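Local coordinates for protein glycerophosphodiester phosphodiesterase (Cytophaga hutchinsonii ATCC 33406, PDB 3CH0) that belongs to the glycerophosphodiester phosphodiesterase family, whose members are built on the TIM-barrel fold, at residues E182-H185 against S186-D190; W242-T246 against K247-E251; Y84-Y88 against A89-E93; R15-R18 against G19-P22; V159-I162 against K163-H166. All blocks are in the same frame, centred on the assembly; numbering follows the deposited sequence.

Contact 1: E182-H185 against S186-D190; sequences EYMH and SQYPD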
loop_
_atom_site.group_PDB
_atom_site.type_symbol
_atom_site.label_atom_id
_atom_site.label_comp_id
_atom_site.label_asym_id
_atom_site.label_seq_id
_atom_site.Cartn_x
_atom_site.Cartn_y
_atom_site.Cartn_z
ATOM N N GLU A 182 6.540 10.153 -12.052
ATOM C CA GLU A 182 6.719 11.291 -12.968
ATOM C C GLU A 182 5.390 11.725 -13.563
ATOM O O GLU A 182 5.093 12.941 -13.705
ATOM C CB GLU A 182 7.713 10.968 -14.088
ATOM C CG GLU A 182 9.135 10.754 -13.623
ATOM C CD GLU A 182 9.888 11.969 -13.152
ATOM O OE1 GLU A 182 9.403 13.134 -13.241
ATOM O OE2 GLU A 182 11.052 11.770 -12.675
ATOM N N TYR A 183 4.598 10.755 -14.001
ATOM C CA TYR A 183 3.287 11.025 -14.614
ATOM C C TYR A 183 2.386 11.746 -13.625
ATOM O O TYR A 183 1.734 12.769 -13.912
ATOM C CB TYR A 183 2.631 9.733 -15.083
ATOM C CG TYR A 183 1.293 9.990 -15.720
ATOM C CD1 TYR A 183 1.218 10.360 -17.037
ATOM C CD2 TYR A 183 0.125 9.948 -14.968
ATOM C CE1 TYR A 183 0.004 10.631 -17.644
ATOM C CE2 TYR A 183 -1.119 10.184 -15.571
ATOM C CZ TYR A 183 -1.176 10.550 -16.920
ATOM O OH TYR A 183 -2.371 10.824 -17.562
HETATM N N MSE A 184 2.289 11.192 -12.414
HETATM C CA MSE A 184 1.495 11.830 -11.362
HETATM C C MSE A 184 1.937 13.242 -11.052
HETATM O O MSE A 184 1.116 14.164 -10.914
HETATM C CB MSE A 184 1.578 11.043 -10.052
HETATM C CG MSE A 184 0.937 9.685 -10.056
HETATM SE SE MSE A 184 -1.000 9.765 -10.213
HETATM C CE MSE A 184 -1.365 10.782 -8.634
ATOM N N HIS A 185 3.243 13.448 -10.952
ATOM C CA HIS A 185 3.770 14.749 -10.612
ATOM C C HIS A 185 3.464 15.773 -11.665
ATOM O O HIS A 185 3.136 16.932 -11.325
ATOM C CB HIS A 185 5.253 14.629 -10.432
ATOM C CG HIS A 185 5.924 15.920 -10.090
ATOM N ND1 HIS A 185 5.736 16.578 -8.897
ATOM C CD2 HIS A 185 6.829 16.652 -10.795
ATOM C CE1 HIS A 185 6.474 17.687 -8.894
ATOM N NE2 HIS A 185 7.172 17.730 -10.015
ATOM N N SER A 186 3.528 15.385 -12.935
ATOM C CA SER A 186 3.261 16.372 -13.989
ATOM C C SER A 186 1.779 16.573 -14.311
ATOM O O SER A 186 1.410 17.684 -14.735
ATOM C CB SER A 186 3.996 16.020 -15.254
ATOM O OG SER A 186 3.441 14.881 -15.855
ATOM N N GLN A 187 0.942 15.528 -14.157
ATOM C CA GLN A 187 -0.466 15.634 -14.449
ATOM C C GLN A 187 -1.355 16.027 -13.264
ATOM O O GLN A 187 -2.387 16.728 -13.416
ATOM C CB GLN A 187 -0.979 14.335 -15.065
ATOM C CG GLN A 187 -0.251 13.938 -16.336
ATOM C CD GLN A 187 -0.119 15.103 -17.338
ATOM O OE1 GLN A 187 -1.124 15.698 -17.761
ATOM N NE2 GLN A 187 1.118 15.478 -17.652
ATOM N N TYR A 188 -0.964 15.566 -12.077
ATOM C CA TYR A 188 -1.765 15.735 -10.865
ATOM C C TYR A 188 -0.911 16.202 -9.705
ATOM O O TYR A 188 -0.791 15.529 -8.689
ATOM C CB TYR A 188 -2.484 14.411 -10.513
ATOM C CG TYR A 188 -3.277 13.858 -11.646
ATOM C CD1 TYR A 188 -4.404 14.535 -12.146
ATOM C CD2 TYR A 188 -2.908 12.682 -12.239
ATOM C CE1 TYR A 188 -5.138 14.035 -13.206
ATOM C CE2 TYR A 188 -3.592 12.156 -13.299
ATOM C CZ TYR A 188 -4.761 12.833 -13.799
ATOM O OH TYR A 188 -5.411 12.291 -14.884
ATOM N N PRO A 189 -0.276 17.373 -9.834
ATOM C CA PRO A 189 0.690 17.861 -8.832
ATOM C C PRO A 189 0.140 18.106 -7.447
ATOM O O PRO A 189 0.934 18.263 -6.520
ATOM C CB PRO A 189 1.192 19.173 -9.437
ATOM C CG PRO A 189 0.129 19.548 -10.361
ATOM C CD PRO A 189 -0.451 18.342 -10.936
ATOM N N ASP A 190 -1.188 18.115 -7.291
ATOM C CA ASP A 190 -1.787 18.328 -5.975
ATOM C C ASP A 190 -1.831 17.060 -5.108
ATOM O O ASP A 190 -2.193 17.118 -3.901
ATOM C CB ASP A 190 -3.169 18.983 -6.030
ATOM C CG ASP A 190 -4.179 18.233 -6.884
ATOM O OD1 ASP A 190 -3.799 17.430 -7.769
ATOM O OD2 ASP A 190 -5.397 18.528 -6.704
#
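Glu182 gives its backbone oxygen to Ser186 N, opening the last turn of helix 178-187, while its carboxylate OE1 is hydrogen-bonded to Ser211 OG. Tyr183 comes next, and its carbonyl O receives Gln187 N at 2.9 Å. With CG anti to the backbone N (chi1 -180°), its ring swings along the helix so that Gln187 CG lies over one face of it, 3.7 Å from the ring centroid, a CH-pi contact. The same ring meets Tyr188 obliquely, CE2 to CE2 at 3.9 Å, and both phenol hydroxyls bond to Asp156 OD1 on helix 151-164. Helix 178-187 is the crossover helix of the beta-alpha-beta unit between strands 171-175 and 192-197, and Tyr188 is where the chain leaves helical geometry. Met184, a selenomethionine, holds that exit: its O accepts Tyr188 N at 2.8 Å, and its SE lies 4.0 Å from Tyr188 CD2 in an oblique Met-aromatic contact. His185 O then touches Pro189 CB at 3.5 Å, while its imidazole stacks on Phe212.

Contact 2: W242-T246 against K247-E251; sequences WTVNT and KEEIE. With EDO (1,2-ethanediol), chain H; EDO (1,2-ethanediol), chain E.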
loop_
_atom_site.group_PDB
_atom_site.type_symbol
_atom_site.label_atom_id
_atom_site.label_comp_id
_atom_site.label_asym_id
_atom_site.label_seq_id
_atom_site.Cartn_x
_atom_site.Cartn_y
_atom_site.Cartn_z
ATOM N N TRP A 242 9.193 0.719 5.639
ATOM C CA TRP A 242 8.321 -0.458 5.615
ATOM C C TRP A 242 9.157 -1.725 5.619
ATOM O O TRP A 242 10.325 -1.635 5.299
ATOM C CB TRP A 242 7.471 -0.445 4.321
ATOM C CG TRP A 242 8.299 -0.266 3.056
ATOM C CD1 TRP A 242 8.608 0.922 2.439
ATOM C CD2 TRP A 242 8.956 -1.281 2.283
ATOM N NE1 TRP A 242 9.360 0.703 1.335
ATOM C CE2 TRP A 242 9.609 -0.641 1.218
ATOM C CE3 TRP A 242 9.053 -2.683 2.375
ATOM C CZ2 TRP A 242 10.355 -1.366 0.274
ATOM C CZ3 TRP A 242 9.792 -3.385 1.427
ATOM C CH2 TRP A 242 10.411 -2.728 0.373
ATOM N N THR A 243 8.578 -2.887 5.936
ATOM C CA THR A 243 7.364 -3.084 6.672
ATOM C C THR A 243 7.858 -3.561 8.029
ATOM O O THR A 243 8.520 -4.604 8.137
ATOM C CB THR A 243 6.465 -4.117 5.978
ATOM O OG1 THR A 243 6.041 -3.578 4.708
ATOM C CG2 THR A 243 5.217 -4.431 6.794
ATOM N N VAL A 244 7.544 -2.797 9.067
ATOM C CA VAL A 244 8.176 -2.912 10.382
ATOM C C VAL A 244 7.221 -3.513 11.396
ATOM O O VAL A 244 6.212 -2.922 11.716
ATOM C CB VAL A 244 8.726 -1.584 10.846
ATOM C CG1 VAL A 244 9.655 -1.803 12.045
ATOM C CG2 VAL A 244 9.472 -0.809 9.709
ATOM N N ASN A 245 7.547 -4.739 11.872
ATOM C CA ASN A 245 6.563 -5.604 12.515
ATOM C C ASN A 245 6.909 -5.985 13.964
ATOM O O ASN A 245 6.316 -6.909 14.513
ATOM C CB ASN A 245 6.345 -6.875 11.668
ATOM C CG ASN A 245 5.545 -6.575 10.387
ATOM O OD1 ASN A 245 4.934 -5.499 10.331
ATOM N ND2 ASN A 245 5.469 -7.537 9.464
ATOM N N THR A 246 7.875 -5.302 14.577
ATOM C CA THR A 246 8.208 -5.519 15.979
ATOM C C THR A 246 8.285 -4.186 16.686
ATOM O O THR A 246 8.660 -3.185 16.078
ATOM C CB THR A 246 9.503 -6.351 16.244
ATOM O OG1 THR A 246 10.643 -5.591 15.822
ATOM C CG2 THR A 246 9.418 -7.677 15.540
ATOM N N LYS A 247 7.927 -4.165 17.974
ATOM C CA LYS A 247 7.967 -2.990 18.757
ATOM C C LYS A 247 9.375 -2.418 18.825
ATOM O O LYS A 247 9.572 -1.229 18.716
ATOM C CB LYS A 247 7.462 -3.350 20.164
ATOM C CG LYS A 247 7.585 -2.240 21.156
ATOM C CD LYS A 247 7.046 -2.670 22.550
ATOM C CE LYS A 247 7.010 -1.484 23.523
ATOM N NZ LYS A 247 6.706 -2.007 24.917
ATOM N N GLU A 248 10.364 -3.272 19.019
ATOM C CA GLU A 248 11.720 -2.789 19.227
ATOM C C GLU A 248 12.226 -2.094 17.942
ATOM O O GLU A 248 12.924 -1.098 18.002
ATOM C CB GLU A 248 12.644 -3.950 19.586
ATOM C CG GLU A 248 12.359 -4.580 20.917
ATOM C CD GLU A 248 11.186 -5.576 20.903
ATOM O OE1 GLU A 248 10.630 -5.926 19.836
ATOM O OE2 GLU A 248 10.806 -6.002 22.013
ATOM N N GLU A 249 11.909 -2.660 16.766
ATOM C CA GLU A 249 12.347 -2.053 15.511
ATOM C C GLU A 249 11.709 -0.692 15.292
ATOM O O GLU A 249 12.334 0.242 14.802
ATOM C CB GLU A 249 12.066 -2.966 14.304
ATOM C CG GLU A 249 12.908 -4.210 14.206
ATOM C CD GLU A 249 12.402 -5.052 13.094
ATOM O OE1 GLU A 249 12.852 -4.821 11.914
ATOM O OE2 GLU A 249 11.536 -5.941 13.364
ATOM N N ILE A 250 10.431 -0.589 15.666
ATOM C CA ILE A 250 9.684 0.686 15.567
ATOM C C ILE A 250 10.333 1.721 16.486
ATOM O O ILE A 250 10.578 2.869 16.098
ATOM C CB ILE A 250 8.194 0.482 15.917
ATOM C CG1 ILE A 250 7.499 -0.290 14.781
ATOM C CG2 ILE A 250 7.498 1.809 16.173
ATOM C CD1 ILE A 250 6.103 -0.872 15.092
ATOM N N GLU A 251 10.643 1.281 17.701
ATOM C CA GLU A 251 11.288 2.190 18.667
ATOM C C GLU A 251 12.668 2.651 18.184
ATOM O O GLU A 251 12.999 3.867 18.321
ATOM C CB GLU A 251 11.339 1.517 20.043
ATOM C CG GLU A 251 9.979 1.525 20.720
ATOM C CD GLU A 251 9.919 0.722 22.022
ATOM O OE1 GLU A 251 10.700 -0.264 22.169
ATOM O OE2 GLU A 251 9.051 1.080 22.850
HETATM C C1 EDO H . 11.304 -6.223 9.175
HETATM O O1 EDO H . 12.571 -6.315 9.867
HETATM C C2 EDO H . 10.180 -6.912 9.957
HETATM O O2 EDO H . 9.827 -6.314 11.191
HETATM C C1 EDO E . 11.308 -4.902 5.423
HETATM O O1 EDO E . 10.067 -5.396 4.959
HETATM C C2 EDO E . 12.367 -6.007 5.455
HETATM O O2 EDO E . 13.018 -6.134 4.192
#
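Thr246 OG1 donates to Glu249 OE2 across 2.6 Å, using the carboxylate's anti lone pair, and accepts a weak bond from Glu249 N. That weak bond makes Thr246 the N-cap of helix 247-256. A chi1 of 68° sets OG1 between the backbone N and the carbonyl carbon of Thr246, facing the first turn. Thr246 O accepts Ile250 N at 3.2 Å. A 1,2-ethanediol, probably from the crystallisation liquor, extends the network: its O1 donates to Glu249 OE1 at 2.5 Å, while its O2 donates to Glu249 OE2 and receives Asn245 N at 2.9 Å. Farther out, Thr243 N, which follows a cis peptide bond, points almost straight at O1 of a second ethanediol. Val244 CG1 lies 3.5 Å from Glu249 CB and 3.8 Å from Ile250 CG1; Val244 and Ile250 both rest on Ile261 of strand 260-263. With Thr246 and diol O2 donating to OE2 and diol O1 to OE1, the Glu249 carboxylate is probably held against rotation in this crystal, its charge probably favoured by the helix N-terminus.

Contact 3: Y84-Y88 against A89-E93; sequences YAMNY and ADIKE
Tyr88 lays its ring across the side chain of Lys92 at about a right angle, with Lys92 CB over one face, 4.0 Å from the ring centroid, in a CH-pi contact. Two torsions produce this. Tyr88 CG stands anti to the backbone N (chi1 -175°), which carries the ring along the helix, and Lys92 CG lies between its own N and carbonyl carbon (chi1 79°), beyond which the aliphatic chain runs extended past the phenol. Ile91 reaches the same ring with CG2, 3.9 Å from Tyr88 CE1, while its other branch turns back to meet Met86, a selenomethionine, CG1 to CB at 3.7 Å. Met86 bends at its last torsion and brings CE close to the turn at Asp90. Asn87 occupies the N-cap position of helix 88-91, yet its side chain makes no capping bond; Asp49 OD1 accepts Tyr88 N. The backbone O of Asn87 receives both Ile91 N, in the carbonyl plane, and Asp90 N at 3.0 Å, well above that plane. Two waters span the turn: one accepts from Asn87 N, the other from Asn87 ND2 at 2.9 Å, and each donates to Asp90 OD2. The phenol hydroxyl of Tyr88 bonds to Lys114 O. Thus the first turn of this short surface helix is closed chiefly by backbone and water, with a single carboxylate oxygen collecting both water bridges.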
loop_
_atom_site.group_PDB
_atom_site.type_symbol
_atom_site.label_atom_id
_atom_site.label_comp_id
_atom_site.label_asym_id
_atom_site.label_seq_id
_atom_site.Cartn_x
_atom_site.Cartn_y
_atom_site.Cartn_z
ATOM N N TYR A 84 -6.048 -8.442 -14.590
ATOM C CA TYR A 84 -6.235 -7.600 -15.777
ATOM C C TYR A 84 -6.946 -8.308 -16.963
ATOM O O TYR A 84 -7.376 -7.629 -17.895
ATOM C CB TYR A 84 -4.889 -7.030 -16.231
ATOM C CG TYR A 84 -4.961 -5.855 -17.152
ATOM C CD1 TYR A 84 -5.851 -4.833 -16.937
ATOM C CD2 TYR A 84 -4.112 -5.763 -18.259
ATOM C CE1 TYR A 84 -5.918 -3.728 -17.805
ATOM C CE2 TYR A 84 -4.162 -4.697 -19.115
ATOM C CZ TYR A 84 -5.054 -3.690 -18.896
ATOM O OH TYR A 84 -5.181 -2.606 -19.714
ATOM N N ALA A 85 -6.983 -9.658 -16.898
ATOM C CA ALA A 85 -7.693 -10.502 -17.888
ATOM C C ALA A 85 -9.076 -10.892 -17.371
ATOM O O ALA A 85 -9.771 -11.692 -18.010
ATOM C CB ALA A 85 -6.902 -11.720 -18.201
HETATM N N MSE A 86 -9.442 -10.433 -16.177
HETATM C CA MSE A 86 -10.738 -10.745 -15.564
HETATM C C MSE A 86 -11.622 -9.543 -15.310
HETATM O O MSE A 86 -11.175 -8.494 -14.835
HETATM C CB MSE A 86 -10.468 -11.463 -14.226
HETATM C CG MSE A 86 -9.642 -12.713 -14.365
HETATM SE SE MSE A 86 -9.043 -13.415 -12.634
HETATM C CE MSE A 86 -10.759 -13.782 -11.944
ATOM N N ASN A 87 -12.928 -9.648 -15.606
ATOM C CA ASN A 87 -13.842 -8.608 -15.195
ATOM C C ASN A 87 -14.015 -8.615 -13.676
ATOM O O ASN A 87 -13.873 -9.661 -13.040
ATOM C CB ASN A 87 -15.215 -8.764 -15.865
ATOM C CG ASN A 87 -15.133 -8.561 -17.353
ATOM O OD1 ASN A 87 -14.504 -7.624 -17.788
ATOM N ND2 ASN A 87 -15.769 -9.456 -18.142
ATOM N N TYR A 88 -14.314 -7.452 -13.122
ATOM C CA TYR A 88 -14.433 -7.392 -11.675
ATOM C C TYR A 88 -15.527 -8.367 -11.160
ATOM O O TYR A 88 -15.384 -8.932 -10.073
ATOM C CB TYR A 88 -14.650 -5.994 -11.157
ATOM C CG TYR A 88 -14.648 -5.987 -9.654
ATOM C CD1 TYR A 88 -13.489 -6.313 -8.946
ATOM C CD2 TYR A 88 -15.811 -5.739 -8.926
ATOM C CE1 TYR A 88 -13.484 -6.410 -7.570
ATOM C CE2 TYR A 88 -15.824 -5.827 -7.528
ATOM C CZ TYR A 88 -14.648 -6.134 -6.850
ATOM O OH TYR A 88 -14.713 -6.211 -5.486
ATOM N N ALA A 89 -16.592 -8.548 -11.952
ATOM C CA ALA A 89 -17.682 -9.449 -11.524
ATOM C C ALA A 89 -17.156 -10.830 -11.220
ATOM O O ALA A 89 -17.677 -11.509 -10.339
ATOM C CB ALA A 89 -18.786 -9.519 -12.615
ATOM N N ASP A 90 -16.094 -11.253 -11.897
ATOM C CA ASP A 90 -15.463 -12.522 -11.638
ATOM C C ASP A 90 -14.419 -12.479 -10.524
ATOM O O ASP A 90 -14.255 -13.459 -9.795
ATOM C CB ASP A 90 -14.889 -13.127 -12.922
ATOM C CG ASP A 90 -15.973 -13.297 -14.005
ATOM O OD1 ASP A 90 -17.042 -13.834 -13.645
ATOM O OD2 ASP A 90 -15.800 -12.833 -15.137
ATOM N N ILE A 91 -13.693 -11.362 -10.449
ATOM C CA ILE A 91 -12.659 -11.174 -9.425
ATOM C C ILE A 91 -13.326 -11.257 -8.037
ATOM O O ILE A 91 -12.810 -11.914 -7.123
ATOM C CB ILE A 91 -11.937 -9.802 -9.625
ATOM C CG1 ILE A 91 -11.053 -9.873 -10.902
ATOM C CG2 ILE A 91 -11.153 -9.396 -8.349
ATOM C CD1 ILE A 91 -10.553 -8.463 -11.332
ATOM N N LYS A 92 -14.512 -10.662 -7.936
ATOM C CA LYS A 92 -15.195 -10.480 -6.635
ATOM C C LYS A 92 -15.764 -11.804 -6.061
ATOM O O LYS A 92 -16.218 -11.856 -4.909
ATOM C CB LYS A 92 -16.269 -9.394 -6.725
ATOM C CG LYS A 92 -17.573 -9.816 -7.362
ATOM C CD LYS A 92 -18.561 -8.650 -7.430
ATOM C CE LYS A 92 -19.961 -9.153 -7.822
ATOM N NZ LYS A 92 -20.985 -8.069 -7.825
ATOM N N GLU A 93 -15.708 -12.857 -6.849
ATOM C CA GLU A 93 -16.183 -14.166 -6.416
ATOM C C GLU A 93 -15.170 -15.062 -5.755
ATOM O O GLU A 93 -15.527 -16.147 -5.284
ATOM C CB GLU A 93 -16.829 -14.899 -7.596
ATOM C CG GLU A 93 -18.042 -14.162 -8.145
ATOM C CD GLU A 93 -19.171 -13.909 -7.105
ATOM O OE1 GLU A 93 -19.329 -14.743 -6.176
ATOM O OE2 GLU A 93 -19.887 -12.884 -7.214
HETATM O O HOH W 1 -13.710 -12.236 -16.416
HETATM O O HOH W 2 -17.323 -11.607 -16.906
#

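Contact 4: R15-R18 against G19-P22; sequences RGCR and GLLP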
loop_
_atom_site.group_PDB
_atom_site.type_symbol
_atom_site.label_atom_id
_atom_site.label_comp_id
_atom_site.label_asym_id
_atom_site.label_seq_id
_atom_site.Cartn_x
_atom_site.Cartn_y
_atom_site.Cartn_z
ATOM N N ARG A 15 -1.560 -2.764 4.139
ATOM C CA ARG A 15 -2.680 -3.529 3.599
ATOM C C ARG A 15 -3.822 -3.591 4.574
ATOM O O ARG A 15 -4.509 -4.588 4.728
ATOM C CB ARG A 15 -2.246 -4.926 3.127
ATOM C CG ARG A 15 -0.941 -4.905 2.260
ATOM C CD ARG A 15 -0.521 -6.228 1.660
ATOM N NE ARG A 15 0.849 -6.081 1.178
ATOM C CZ ARG A 15 1.631 -7.079 0.872
ATOM N NH1 ARG A 15 1.153 -8.321 0.733
ATOM N NH2 ARG A 15 2.887 -6.824 0.609
ATOM N N GLY A 16 -3.997 -2.451 5.222
ATOM C CA GLY A 16 -4.989 -2.297 6.308
ATOM C C GLY A 16 -4.349 -2.852 7.562
ATOM O O GLY A 16 -3.969 -2.121 8.463
ATOM N N CYS A 17 -4.205 -4.167 7.646
ATOM C CA CYS A 17 -3.527 -4.777 8.787
ATOM C C CYS A 17 -3.283 -6.258 8.507
ATOM O O CYS A 17 -3.820 -7.127 9.169
ATOM C CB CYS A 17 -4.273 -4.591 10.125
ATOM S SG CYS A 17 -5.969 -5.153 10.113
ATOM N N ARG A 18 -2.435 -6.537 7.548
ATOM C CA ARG A 18 -2.163 -7.947 7.129
ATOM C C ARG A 18 -1.795 -8.911 8.239
ATOM O O ARG A 18 -2.134 -10.103 8.188
ATOM C CB ARG A 18 -1.079 -7.993 6.044
ATOM C CG ARG A 18 -0.570 -9.404 5.697
ATOM C CD ARG A 18 0.387 -9.349 4.500
ATOM N NE ARG A 18 1.589 -8.568 4.785
ATOM C CZ ARG A 18 2.760 -8.699 4.157
ATOM N NH1 ARG A 18 2.883 -9.538 3.153
ATOM N NH2 ARG A 18 3.806 -7.981 4.563
ATOM N N GLY A 19 -1.098 -8.432 9.259
ATOM C CA GLY A 19 -0.747 -9.336 10.372
ATOM C C GLY A 19 -1.972 -9.834 11.130
ATOM O O GLY A 19 -1.906 -10.901 11.778
ATOM N N LEU A 20 -3.064 -9.068 11.104
ATOM C CA LEU A 20 -4.238 -9.356 11.908
ATOM C C LEU A 20 -5.375 -9.976 11.134
ATOM O O LEU A 20 -6.125 -10.821 11.650
ATOM C CB LEU A 20 -4.755 -8.057 12.525
ATOM C CG LEU A 20 -3.709 -7.234 13.329
ATOM C CD1 LEU A 20 -4.337 -5.934 13.900
ATOM C CD2 LEU A 20 -3.018 -8.068 14.420
ATOM N N LEU A 21 -5.546 -9.541 9.879
ATOM C CA LEU A 21 -6.697 -9.893 9.060
ATOM C C LEU A 21 -6.258 -10.022 7.608
ATOM O O LEU A 21 -5.225 -9.456 7.244
ATOM C CB LEU A 21 -7.775 -8.823 9.160
ATOM C CG LEU A 21 -8.693 -8.861 10.404
ATOM C CD1 LEU A 21 -9.517 -7.591 10.477
ATOM C CD2 LEU A 21 -9.623 -10.098 10.289
ATOM N N PRO A 22 -7.034 -10.741 6.782
ATOM C CA PRO A 22 -6.682 -10.867 5.360
ATOM C C PRO A 22 -6.328 -9.526 4.728
ATOM O O PRO A 22 -7.034 -8.516 4.877
ATOM C CB PRO A 22 -7.909 -11.497 4.753
ATOM C CG PRO A 22 -8.461 -12.381 5.871
ATOM C CD PRO A 22 -8.277 -11.497 7.083
#
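Cys17 O is gripped twice from the following residues, by Leu20 N at 2.8 Å and by Leu21 N at 3.1 Å. The two donors approach differently: Leu21 N lies nearly on the extension of the carbonyl bond, whereas Leu20 N stands above the carbonyl plane. Together they close a tight turn in the loop between strand 10-13 and helix 26-35. A CA-H...O contact of 3.4 Å from Arg18 CA to Leu21 O accompanies it. Arg18 O finds its donor outside, in Gln107 NE2. Beside these bonds the Cys17 sulfur, turned by a chi1 of 55° between the backbone N and the carbonyl carbon, packs against Leu20 CB at 4.0 Å and Leu21 CB at 4.2 Å. The guanidinium groups of Arg15 and Arg18 partly overlap, the CZ atoms facing each other with an offset. Arg18 NH2 forms a salt bridge with Asp264, Arg15 NH1 one with Glu23. Both also bond to a glycerol, and Arg15 NH2 to citric acid; these molecules probably come from the crystallisation liquor but may mark a pocket. Lying face over face with an offset among carboxylates, the paired cations probably owe their closeness to the acids that offset their charge.

Contact 5: V159-I162 against K163-H166; sequences VAEI and KKAH
Val159 and Lys163 form the close side of this helix end, their side chains lying alongside and pointing the same way. The backbone sets the spacing: Val159 O accepts Lys163 N at 2.9 Å in a nearly linear bond. Lys163 CG stands anti to the carbonyl carbon (chi1 -71°), which draws the aliphatic chain back along the turn until CE comes 3.6 Å from Val159 CG1; only at the last torsion does the chain bend toward the ammonium group. The side of Ala160 and Lys164, both exposed to solvent, is looser. Lys164 N bonds to Ala160 O at 3.0 Å, but the Lys164 chain extends from the turn, its NZ in a long, weak ion pair with Glu122. In the conformer described, the carboxylate of Glu161 makes a salt bridge with Arg118. Toward the C-terminus the bonding weakens in geometry, Ala165 N meeting Glu161 O at 3.3 Å from above the carbonyl plane. His166 then adopts positive phi (57°) in a Schellman motif, and its ring has Lys163 O over the centre of one face. Helix 151-164 is the crossover helix between strands 132-137 and 171-175; Ile162 and Ala165 rest on helix 117-127, while Val159 faces Tyr188 and Ile191 in the loop after helix 178-187.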
loop_
_atom_site.group_PDB
_atom_site.type_symbol
_atom_site.label_atom_id
_atom_site.label_comp_id
_atom_site.label_asym_id
_atom_site.label_seq_id
_atom_site.Cartn_x
_atom_site.Cartn_y
_atom_site.Cartn_z
ATOM N N VAL A 159 -6.770 8.129 -10.166
ATOM C CA VAL A 159 -6.997 9.516 -9.831
ATOM C C VAL A 159 -8.488 9.912 -9.986
ATOM O O VAL A 159 -8.978 10.695 -9.154
ATOM C CB VAL A 159 -6.038 10.440 -10.585
ATOM C CG1 VAL A 159 -6.489 11.910 -10.397
ATOM C CG2 VAL A 159 -4.599 10.206 -10.103
ATOM N N ALA A 160 -9.168 9.348 -10.965
ATOM C CA ALA A 160 -10.594 9.586 -11.147
ATOM C C ALA A 160 -11.334 9.239 -9.843
ATOM O O ALA A 160 -12.251 9.968 -9.424
ATOM C CB ALA A 160 -11.166 8.808 -12.318
ATOM N N GLU A 161 -10.929 8.162 -9.189
ATOM C CA GLU A 161 -11.602 7.732 -7.965
ATOM C C GLU A 161 -11.299 8.648 -6.774
ATOM O O GLU A 161 -12.172 8.890 -5.939
ATOM C CB GLU A 161 -11.278 6.261 -7.673
ATOM C CG GLU A 161 -11.748 5.296 -8.749
ATOM C CD GLU A 161 -13.247 5.420 -9.036
ATOM O OE1 GLU A 161 -14.033 5.373 -8.070
ATOM O OE2 GLU A 161 -13.628 5.576 -10.215
ATOM N N ILE A 162 -10.056 9.130 -6.677
ATOM C CA ILE A 162 -9.634 10.096 -5.703
ATOM C C ILE A 162 -10.422 11.407 -5.817
ATOM O O ILE A 162 -10.905 11.919 -4.843
ATOM C CB ILE A 162 -8.073 10.371 -5.793
ATOM C CG1 ILE A 162 -7.313 9.082 -5.414
ATOM C CG2 ILE A 162 -7.609 11.559 -4.934
ATOM C CD1 ILE A 162 -5.836 9.095 -5.825
ATOM N N LYS A 163 -10.525 11.915 -7.029
ATOM C CA LYS A 163 -11.220 13.187 -7.282
ATOM C C LYS A 163 -12.739 13.026 -7.039
ATOM O O LYS A 163 -13.352 13.899 -6.422
ATOM C CB LYS A 163 -10.942 13.636 -8.726
ATOM C CG LYS A 163 -9.503 14.106 -8.941
ATOM C CD LYS A 163 -9.277 14.621 -10.388
ATOM C CE LYS A 163 -7.870 15.241 -10.626
ATOM N NZ LYS A 163 -7.541 16.426 -9.804
ATOM N N LYS A 164 -13.313 11.914 -7.476
ATOM C CA LYS A 164 -14.769 11.648 -7.294
ATOM C C LYS A 164 -15.138 11.737 -5.800
ATOM O O LYS A 164 -16.207 12.244 -5.423
ATOM C CB LYS A 164 -15.153 10.297 -7.888
ATOM C CG LYS A 164 -16.629 9.919 -7.803
ATOM C CD LYS A 164 -16.925 8.539 -8.351
ATOM C CE LYS A 164 -18.407 8.144 -8.073
ATOM N NZ LYS A 164 -18.742 8.187 -6.611
ATOM N N ALA A 165 -14.265 11.199 -4.939
ATOM C CA ALA A 165 -14.495 11.123 -3.480
ATOM C C ALA A 165 -14.024 12.341 -2.729
ATOM O O ALA A 165 -14.146 12.405 -1.491
ATOM C CB ALA A 165 -13.799 9.854 -2.911
ATOM N N HIS A 166 -13.368 13.268 -3.432
ATOM C CA HIS A 166 -12.836 14.446 -2.828
ATOM C C HIS A 166 -11.874 14.169 -1.686
ATOM O O HIS A 166 -11.863 14.856 -0.670
ATOM C CB HIS A 166 -14.001 15.360 -2.355
ATOM C CG HIS A 166 -14.912 15.741 -3.476
ATOM N ND1 HIS A 166 -14.668 16.836 -4.277
ATOM C CD2 HIS A 166 -15.993 15.119 -4.000
ATOM C CE1 HIS A 166 -15.594 16.902 -5.215
ATOM N NE2 HIS A 166 -16.399 15.863 -5.080
#

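How the contacts relate
Contacts 1 and 5 pack directly: Val159 CG2 lies 3.6 Å from Met184 CE and 3.7 Å from Tyr188 CD2, joining two successive crossover helices of the TIM barrel. Contacts 2 and 4 do not touch, their nearest atoms being about 4 Å apart, but Asp264 unites them, bonding Asn245 of one and Arg18 of the other. Both border bound small molecules, ethanediols in contact 2 and glycerol and citric acid in contact 4, which probably come from the crystallisation liquor but may mark a pocket near Asp264. Contact 3 stands apart, its centre about 22 Å from those of contacts 4 and 5.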